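Local atomic coordinates of type IV pilin protein (Neisseria meningitidis, PDB entry 5V23), a protein that probably serves as a minor pilin of the type IV pilus that recognises the DNA uptake sequence when the bacterium takes up DNA. Residues 14-19 with 61-66; 43-48 with 67-72. All coordinates share one frame; numbering follows the deposited sequence.

Contact 1: 14-19 with 61-66; sequences TTLLHN and LQADPN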
ATOM      1  N   THR A  14       6.201   0.645  -5.031  1.00 20.47           N
ATOM      2  CA  THR A  14       5.797   0.577  -6.431  1.00 19.50           C
ATOM      3  C   THR A  14       4.412  -0.027  -6.571  1.00 21.34           C
ATOM      4  O   THR A  14       3.574   0.493  -7.321  1.00 24.35           O
ATOM      5  CB  THR A  14       6.809  -0.249  -7.222  1.00 25.18           C
ATOM      6  OG1 THR A  14       8.060   0.445  -7.250  1.00 40.68           O
ATOM      7  CG2 THR A  14       6.324  -0.477  -8.655  1.00 20.59           C
ATOM      8  N   THR A  15       4.152  -1.118  -5.845  1.00 19.24           N
ATOM      9  CA  THR A  15       2.839  -1.753  -5.898  1.00 21.74           C
ATOM     10  C   THR A  15       1.738  -0.793  -5.461  1.00 25.26           C
ATOM     11  O   THR A  15       0.697  -0.685  -6.118  1.00 26.77           O
ATOM     12  CB  THR A  15       2.839  -3.003  -5.029  1.00 19.48           C
ATOM     13  OG1 THR A  15       3.965  -3.819  -5.387  1.00 21.83           O
ATOM     14  CG2 THR A  15       1.540  -3.801  -5.222  1.00 17.30           C
ATOM     15  N   LEU A  16       1.943  -0.089  -4.344  1.00 19.60           N
ATOM     16  CA  LEU A  16       0.942   0.872  -3.899  1.00 21.64           C
ATOM     17  C   LEU A  16       0.728   1.947  -4.954  1.00 23.33           C
ATOM     18  O   LEU A  16      -0.415   2.288  -5.289  1.00 25.44           O
ATOM     19  CB  LEU A  16       1.361   1.487  -2.560  1.00 22.17           C
ATOM     20  CG  LEU A  16       1.286   0.537  -1.360  1.00 12.40           C
ATOM     21  CD1 LEU A  16       1.983   1.146  -0.165  1.00 16.15           C
ATOM     22  CD2 LEU A  16      -0.134   0.206  -0.987  1.00 25.30           C
ATOM     23  N   LEU A  17       1.825   2.471  -5.518  1.00 23.73           N
ATOM     24  CA  LEU A  17       1.712   3.503  -6.539  1.00 29.71           C
ATOM     25  C   LEU A  17       0.934   3.001  -7.747  1.00 24.46           C
ATOM     26  O   LEU A  17       0.092   3.723  -8.297  1.00 24.52           O
ATOM     27  CB  LEU A  17       3.106   3.978  -6.943  1.00 30.21           C
ATOM     28  CG  LEU A  17       3.749   4.904  -5.908  1.00 36.29           C
ATOM     29  CD1 LEU A  17       5.200   5.175  -6.263  1.00 39.37           C
ATOM     30  CD2 LEU A  17       2.958   6.226  -5.773  1.00 27.87           C
ATOM     31  N   HIS A  18       1.190   1.766  -8.175  1.00 26.06           N
ATOM     32  CA  HIS A  18       0.476   1.237  -9.332  1.00 31.79           C
ATOM     33  C   HIS A  18      -1.020   1.149  -9.058  1.00 28.68           C
ATOM     34  O   HIS A  18      -1.838   1.509  -9.913  1.00 27.38           O
ATOM     35  CB  HIS A  18       1.050  -0.121  -9.725  1.00 28.09           C
ATOM     36  CG  HIS A  18       2.381  -0.032 -10.406  1.00 34.80           C
ATOM     37  ND1 HIS A  18       2.853   1.140 -10.960  1.00 39.33           N
ATOM     38  CD2 HIS A  18       3.342  -0.964 -10.623  1.00 40.50           C
ATOM     39  CE1 HIS A  18       4.043   0.928 -11.491  1.00 38.69           C
ATOM     40  NE2 HIS A  18       4.362  -0.341 -11.306  1.00 35.32           N
ATOM     41  N   ASN A  19      -1.396   0.707  -7.858  1.00 25.69           N
ATOM     42  CA  ASN A  19      -2.809   0.683  -7.506  1.00 27.02           C
ATOM     43  C   ASN A  19      -3.392   2.087  -7.470  1.00 31.13           C
ATOM     44  O   ASN A  19      -4.534   2.300  -7.898  1.00 33.27           O
ATOM     45  CB  ASN A  19      -3.010  -0.012  -6.163  1.00 21.16           C
ATOM     46  CG  ASN A  19      -2.927  -1.518  -6.273  1.00 27.00           C
ATOM     47  OD1 ASN A  19      -3.750  -2.146  -6.936  1.00 24.53           O
ATOM     48  ND2 ASN A  19      -1.941  -2.110  -5.612  1.00 33.31           N
ATOM     49  N   LEU A  61      -4.728   3.457   0.545  1.00 18.52           N
ATOM     50  CA  LEU A  61      -4.252   2.096   0.347  1.00 16.74           C
ATOM     51  C   LEU A  61      -3.295   1.724   1.469  1.00 20.43           C
ATOM     52  O   LEU A  61      -2.577   2.575   2.004  1.00 22.53           O
ATOM     53  CB  LEU A  61      -3.555   1.965  -1.003  1.00 23.33           C
ATOM     54  CG  LEU A  61      -4.456   2.005  -2.240  1.00 21.19           C
ATOM     55  CD1 LEU A  61      -3.668   2.489  -3.440  1.00 23.51           C
ATOM     56  CD2 LEU A  61      -5.030   0.624  -2.497  1.00 19.09           C
ATOM     57  N   GLN A  62      -3.295   0.440   1.828  1.00 20.24           N
ATOM     58  CA  GLN A  62      -2.509  -0.044   2.952  1.00 17.08           C
ATOM     59  C   GLN A  62      -1.869  -1.373   2.603  1.00 17.27           C
ATOM     60  O   GLN A  62      -2.527  -2.253   2.037  1.00 17.81           O
ATOM     61  CB  GLN A  62      -3.363  -0.181   4.217  1.00 13.48           C
ATOM     62  CG  GLN A  62      -2.586  -0.642   5.444  1.00 13.03           C
ATOM     63  CD  GLN A  62      -3.429  -0.630   6.702  1.00 17.75           C
ATOM     64  OE1 GLN A  62      -3.637  -1.670   7.349  1.00 27.25           O
ATOM     65  NE2 GLN A  62      -3.901   0.546   7.074  1.00 16.75           N
ATOM     66  N   ALA A  63      -0.582  -1.500   2.928  1.00 18.35           N
ATOM     67  CA  ALA A  63       0.183  -2.728   2.724  1.00 18.17           C
ATOM     68  C   ALA A  63       0.576  -3.277   4.082  1.00 16.67           C
ATOM     69  O   ALA A  63       1.280  -2.605   4.843  1.00 14.45           O
ATOM     70  CB  ALA A  63       1.435  -2.483   1.876  1.00 15.10           C
ATOM     71  N   ASP A  64       0.122  -4.481   4.381  1.00 16.57           N
ATOM     72  CA  ASP A  64       0.475  -5.176   5.604  1.00 15.10           C
ATOM     73  C   ASP A  64       1.424  -6.324   5.277  1.00 14.94           C
ATOM     74  O   ASP A  64       1.196  -7.047   4.301  1.00 13.31           O
ATOM     75  CB  ASP A  64      -0.776  -5.733   6.306  1.00 12.34           C
ATOM     76  CG  ASP A  64      -1.646  -4.639   6.920  1.00 18.10           C
ATOM     77  OD1 ASP A  64      -1.462  -4.342   8.110  1.00 19.51           O
ATOM     78  OD2 ASP A  64      -2.538  -4.106   6.223  1.00 24.11           O
ATOM     79  N   PRO A  65       2.488  -6.519   6.058  1.00 12.26           N
ATOM     80  CA  PRO A  65       3.482  -7.534   5.694  1.00 17.34           C
ATOM     81  C   PRO A  65       2.904  -8.948   5.714  1.00 13.12           C
ATOM     82  O   PRO A  65       2.104  -9.318   6.578  1.00 15.89           O
ATOM     83  CB  PRO A  65       4.585  -7.345   6.741  1.00 15.27           C
ATOM     84  CG  PRO A  65       3.977  -6.531   7.829  1.00 16.02           C
ATOM     85  CD  PRO A  65       2.878  -5.738   7.243  1.00 12.70           C
ATOM     86  N   ASN A  66       3.290  -9.723   4.718  1.00 20.44           N
ATOM     87  CA  ASN A  66       2.916 -11.130   4.630  1.00 14.48           C
ATOM     88  C   ASN A  66       3.687 -11.921   5.676  1.00 16.08           C
ATOM     89  O   ASN A  66       4.925 -11.990   5.604  1.00 15.45           O
ATOM     90  CB  ASN A  66       3.220 -11.642   3.228  1.00 21.38           C
ATOM     91  CG  ASN A  66       2.738 -13.046   3.002  1.00 19.84           C
ATOM     92  OD1 ASN A  66       2.964 -13.931   3.827  1.00 17.43           O
ATOM     93  ND2 ASN A  66       2.056 -13.264   1.880  1.00 18.70           N
TER
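Asn19, whose CB rests 3.8 Å from Leu61 CD1, grips Thr15 O twice: its backbone N lies 3.1 Å from that oxygen in the regular helical bond, and its ND2 adds a weak, bent one at 3.0 Å. The other end of the amide, OD1, accepts from Lys42 N. Because an amide has both a donor and an acceptor, this single buried side chain can serve helix and loop alike. The apolar work falls to Leu16. Its CG is anti to the carbonyl carbon, beside the backbone N (chi1 -71°), and its branched end lets one residue touch both Leu61 and Ala63: CD2 approaches Leu61 CB at 3.8 Å, while CD1 reaches Ala63 CB at 4.2 Å. The two leucines lie alongside each other, pointing opposite ways, and Leu61 CD1 comes to 3.7 Å from Leu16 O. Ala63, two residues on from Leu61, points its methyl to the helix from the same strand face, its small size leaving room for Leu16 CD1. Val77 of the adjacent strand also touches Leu16. The two segments run nearly antiparallel, at 152°, their axes 9.3 Å apart. A long N-terminal helix packed on an antiparallel sheet is the hallmark of the type IV pilin fold.

Contact 2: 43-48 with 67-72; sequences QNKYFN and PTTNDG
Tyr46 meets Asn70 first through its CB, which lies 3.7 Å from Asn70 ND2. Beyond CG, one ring edge faces Thr69: CD1 is 3.4 Å from Thr69 O and CE1 3.5 Å from the same oxygen, which lies in the ring plane, where the positively polarised aromatic C-H groups would suit a carbonyl. One ring face carries Lys45 CG above its centre. At the tip, OH has a weak bond from Lys45 NZ and another, also weak, with a glycerol molecule probably left from crystallisation.

The shortest polar link across the contact is Thr69 OG1 donating to Lys45 O at 2.8 Å. A chi1 of 58° sets this hydroxyl between the backbone N and the carbonyl carbon, pointing it across to the other segment. Asn70 extends its CG anti to its own N (chi1 -155°), and ND2 gives a weak bond of 3.4 Å to Tyr46 O, which also accepts from Asn66 N. The same ND2 stands 3.5 Å from Phe47 CE2, with amide and ring planes 78° apart, while OD1 is held by Arg8 NH1 of the helix. Threonine and asparagine thus hold a loop through side-chain donors to backbone carbonyls, one bond short and one weak, a chemistry that implies fastening by a few directional bonds rather than by a broad apolar interface.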
ATOM      1  N   GLN A  43      -1.663  -7.170  -5.848  1.00 29.48           N
ATOM      2  CA  GLN A  43      -1.019  -7.589  -4.616  1.00 25.46           C
ATOM      3  C   GLN A  43       0.501  -7.548  -4.767  1.00 19.57           C
ATOM      4  O   GLN A  43       1.045  -7.306  -5.849  1.00 21.91           O
ATOM      5  CB  GLN A  43      -1.504  -8.986  -4.225  1.00 29.97           C
ATOM      6  CG  GLN A  43      -2.991  -9.042  -3.903  1.00 32.72           C
ATOM      7  CD  GLN A  43      -3.348  -8.151  -2.726  1.00 22.95           C
ATOM      8  OE1 GLN A  43      -2.679  -8.180  -1.694  1.00 22.59           O
ATOM      9  NE2 GLN A  43      -4.384  -7.334  -2.886  1.00 25.27           N
ATOM     10  N   ASN A  44       1.197  -7.797  -3.659  1.00 21.75           N
ATOM     11  CA  ASN A  44       2.650  -7.856  -3.609  1.00 23.62           C
ATOM     12  C   ASN A  44       3.026  -9.146  -2.905  1.00 20.09           C
ATOM     13  O   ASN A  44       2.301  -9.604  -2.020  1.00 21.56           O
ATOM     14  CB  ASN A  44       3.223  -6.623  -2.877  1.00 24.54           C
ATOM     15  CG  ASN A  44       4.747  -6.610  -2.812  1.00 24.01           C
ATOM     16  OD1 ASN A  44       5.345  -7.245  -1.944  1.00 24.90           O
ATOM     17  ND2 ASN A  44       5.384  -5.859  -3.718  1.00 20.29           N
ATOM     18  N   LYS A  45       4.142  -9.752  -3.317  1.00 20.86           N
ATOM     19  CA  LYS A  45       4.529 -11.031  -2.725  1.00 24.47           C
ATOM     20  C   LYS A  45       4.765 -10.923  -1.225  1.00 20.24           C
ATOM     21  O   LYS A  45       4.494 -11.877  -0.484  1.00 20.83           O
ATOM     22  CB  LYS A  45       5.788 -11.583  -3.392  1.00 18.31           C
ATOM     23  CG  LYS A  45       6.233 -12.905  -2.821  1.00 18.29           C
ATOM     24  CD  LYS A  45       7.550 -13.363  -3.467  1.00 27.00           C
ATOM     25  CE  LYS A  45       7.945 -14.771  -2.995  1.00 30.99           C
ATOM     26  NZ  LYS A  45       9.223 -15.223  -3.612  1.00 28.71           N
ATOM     27  N   TYR A  46       5.276  -9.788  -0.756  1.00 16.09           N
ATOM     28  CA  TYR A  46       5.687  -9.662   0.636  1.00 14.93           C
ATOM     29  C   TYR A  46       4.720  -8.835   1.474  1.00 19.03           C
ATOM     30  O   TYR A  46       4.953  -8.661   2.677  1.00 14.61           O
ATOM     31  CB  TYR A  46       7.102  -9.079   0.696  1.00 12.77           C
ATOM     32  CG  TYR A  46       8.085  -9.973  -0.037  1.00 17.81           C
ATOM     33  CD1 TYR A  46       8.588 -11.121   0.573  1.00 16.49           C
ATOM     34  CD2 TYR A  46       8.475  -9.698  -1.341  1.00 19.95           C
ATOM     35  CE1 TYR A  46       9.470 -11.969  -0.089  1.00 25.03           C
ATOM     36  CE2 TYR A  46       9.372 -10.542  -2.014  1.00 22.05           C
ATOM     37  CZ  TYR A  46       9.857 -11.675  -1.377  1.00 28.12           C
ATOM     38  OH  TYR A  46      10.737 -12.515  -2.022  1.00 25.68           O
ATOM     39  N   PHE A  47       3.628  -8.359   0.879  1.00 15.03           N
ATOM     40  CA  PHE A  47       2.689  -7.459   1.543  1.00 14.88           C
ATOM     41  C   PHE A  47       1.306  -7.685   0.962  1.00 14.42           C
ATOM     42  O   PHE A  47       1.146  -7.699  -0.260  1.00 19.57           O
ATOM     43  CB  PHE A  47       3.057  -5.989   1.329  1.00 10.91           C
ATOM     44  CG  PHE A  47       4.271  -5.546   2.066  1.00 13.97           C
ATOM     45  CD1 PHE A  47       4.158  -4.975   3.330  1.00 11.02           C
ATOM     46  CD2 PHE A  47       5.529  -5.676   1.493  1.00 13.14           C
ATOM     47  CE1 PHE A  47       5.291  -4.561   4.023  1.00 14.37           C
ATOM     48  CE2 PHE A  47       6.662  -5.263   2.172  1.00 13.40           C
ATOM     49  CZ  PHE A  47       6.545  -4.703   3.438  1.00 14.37           C
ATOM     50  N   ASN A  48       0.308  -7.812   1.826  1.00 20.63           N
ATOM     51  CA  ASN A  48      -1.077  -7.816   1.386  1.00 15.15           C
ATOM     52  C   ASN A  48      -1.575  -6.380   1.286  1.00 21.52           C
ATOM     53  O   ASN A  48      -1.375  -5.580   2.208  1.00 22.90           O
ATOM     54  CB  ASN A  48      -1.932  -8.654   2.336  1.00 19.49           C
ATOM     55  CG  ASN A  48      -1.367 -10.046   2.526  1.00 29.65           C
ATOM     56  OD1 ASN A  48      -1.009 -10.707   1.555  1.00 42.82           O
ATOM     57  ND2 ASN A  48      -1.293 -10.504   3.770  1.00 29.57           N
ATOM     58  N   PRO A  67       3.018 -12.552   6.639  1.00 13.08           N
ATOM     59  CA  PRO A  67       3.746 -13.201   7.733  1.00 15.35           C
ATOM     60  C   PRO A  67       4.434 -14.495   7.307  1.00 15.87           C
ATOM     61  O   PRO A  67       5.290 -15.008   8.050  1.00 15.93           O
ATOM     62  CB  PRO A  67       2.637 -13.458   8.760  1.00 26.19           C
ATOM     63  CG  PRO A  67       1.461 -13.771   7.895  1.00 22.11           C
ATOM     64  CD  PRO A  67       1.574 -12.852   6.691  1.00 24.66           C
ATOM     65  N   THR A  68       4.104 -15.030   6.135  1.00 18.71           N
ATOM     66  CA  THR A  68       4.799 -16.209   5.639  1.00 23.48           C
ATOM     67  C   THR A  68       6.032 -15.846   4.809  1.00 20.22           C
ATOM     68  O   THR A  68       7.134 -16.322   5.097  1.00 21.76           O
ATOM     69  CB  THR A  68       3.844 -17.078   4.815  1.00 29.64           C
ATOM     70  OG1 THR A  68       2.722 -17.462   5.621  1.00 28.22           O
ATOM     71  CG2 THR A  68       4.556 -18.324   4.347  1.00 31.28           C
ATOM     72  N   THR A  69       5.867 -15.006   3.778  1.00 18.94           N
ATOM     73  CA  THR A  69       6.982 -14.641   2.907  1.00 19.54           C
ATOM     74  C   THR A  69       7.856 -13.540   3.486  1.00 15.88           C
ATOM     75  O   THR A  69       9.003 -13.397   3.060  1.00 14.78           O
ATOM     76  CB  THR A  69       6.474 -14.154   1.548  1.00 15.73           C
ATOM     77  OG1 THR A  69       5.615 -13.037   1.770  1.00 14.97           O
ATOM     78  CG2 THR A  69       5.704 -15.249   0.820  1.00 18.34           C
ATOM     79  N   ASN A  70       7.334 -12.735   4.405  1.00 10.30           N
ATOM     80  CA  ASN A  70       8.040 -11.584   4.954  1.00  9.87           C
ATOM     81  C   ASN A  70       7.992 -11.625   6.477  1.00 23.63           C
ATOM     82  O   ASN A  70       7.737 -10.612   7.138  1.00 14.87           O
ATOM     83  CB  ASN A  70       7.433 -10.280   4.432  1.00 12.44           C
ATOM     84  CG  ASN A  70       8.422  -9.117   4.437  1.00 12.56           C
ATOM     85  OD1 ASN A  70       9.595  -9.289   4.760  1.00 14.68           O
ATOM     86  ND2 ASN A  70       7.936  -7.917   4.103  1.00 17.60           N
ATOM     87  N   ASP A  71       8.213 -12.816   7.041  1.00 18.10           N
ATOM     88  CA  ASP A  71       8.246 -13.011   8.484  1.00 15.87           C
ATOM     89  C   ASP A  71       9.272 -12.094   9.124  1.00 14.39           C
ATOM     90  O   ASP A  71      10.406 -11.992   8.650  1.00 13.52           O
ATOM     91  CB  ASP A  71       8.575 -14.477   8.778  1.00 12.06           C
ATOM     92  CG  ASP A  71       8.523 -14.817  10.251  1.00 23.51           C
ATOM     93  OD1 ASP A  71       7.796 -14.129  10.996  1.00 17.09           O
ATOM     94  OD2 ASP A  71       9.221 -15.783  10.654  1.00 19.04           O
ATOM     95  N   GLY A  72       8.860 -11.400  10.190  1.00 12.41           N
ATOM     96  CA  GLY A  72       9.726 -10.477  10.895  1.00 11.59           C
ATOM     97  C   GLY A  72       9.591  -9.030  10.479  1.00 15.00           C
ATOM     98  O   GLY A  72      10.176  -8.151  11.131  1.00 20.53           O
TER

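In the fold
From the N terminus, helix 2-30 supplies residues 14-19, and the chain then passes through a loop to 43-48, at the start of strand 47-54. It turns back along strand 59-65, where 61-66 meets the helix and closes contact 1 over 41 intervening residues. Directly afterwards 67-72 returns to 43-48, closing contact 2 around the hairpin of the first two strands. The segments alternate, so the two loops cross rather than nest. They also touch: Asp64 O and Asn48 N, 2.7 Å apart, probably form a hydrogen bond between the neighbouring strands 59-65 and 47-54. Contact 1 joins helix to sheet; contact 2 ties the loop before strand 76-80 to the lead-in and first residue of edge strand 47-54.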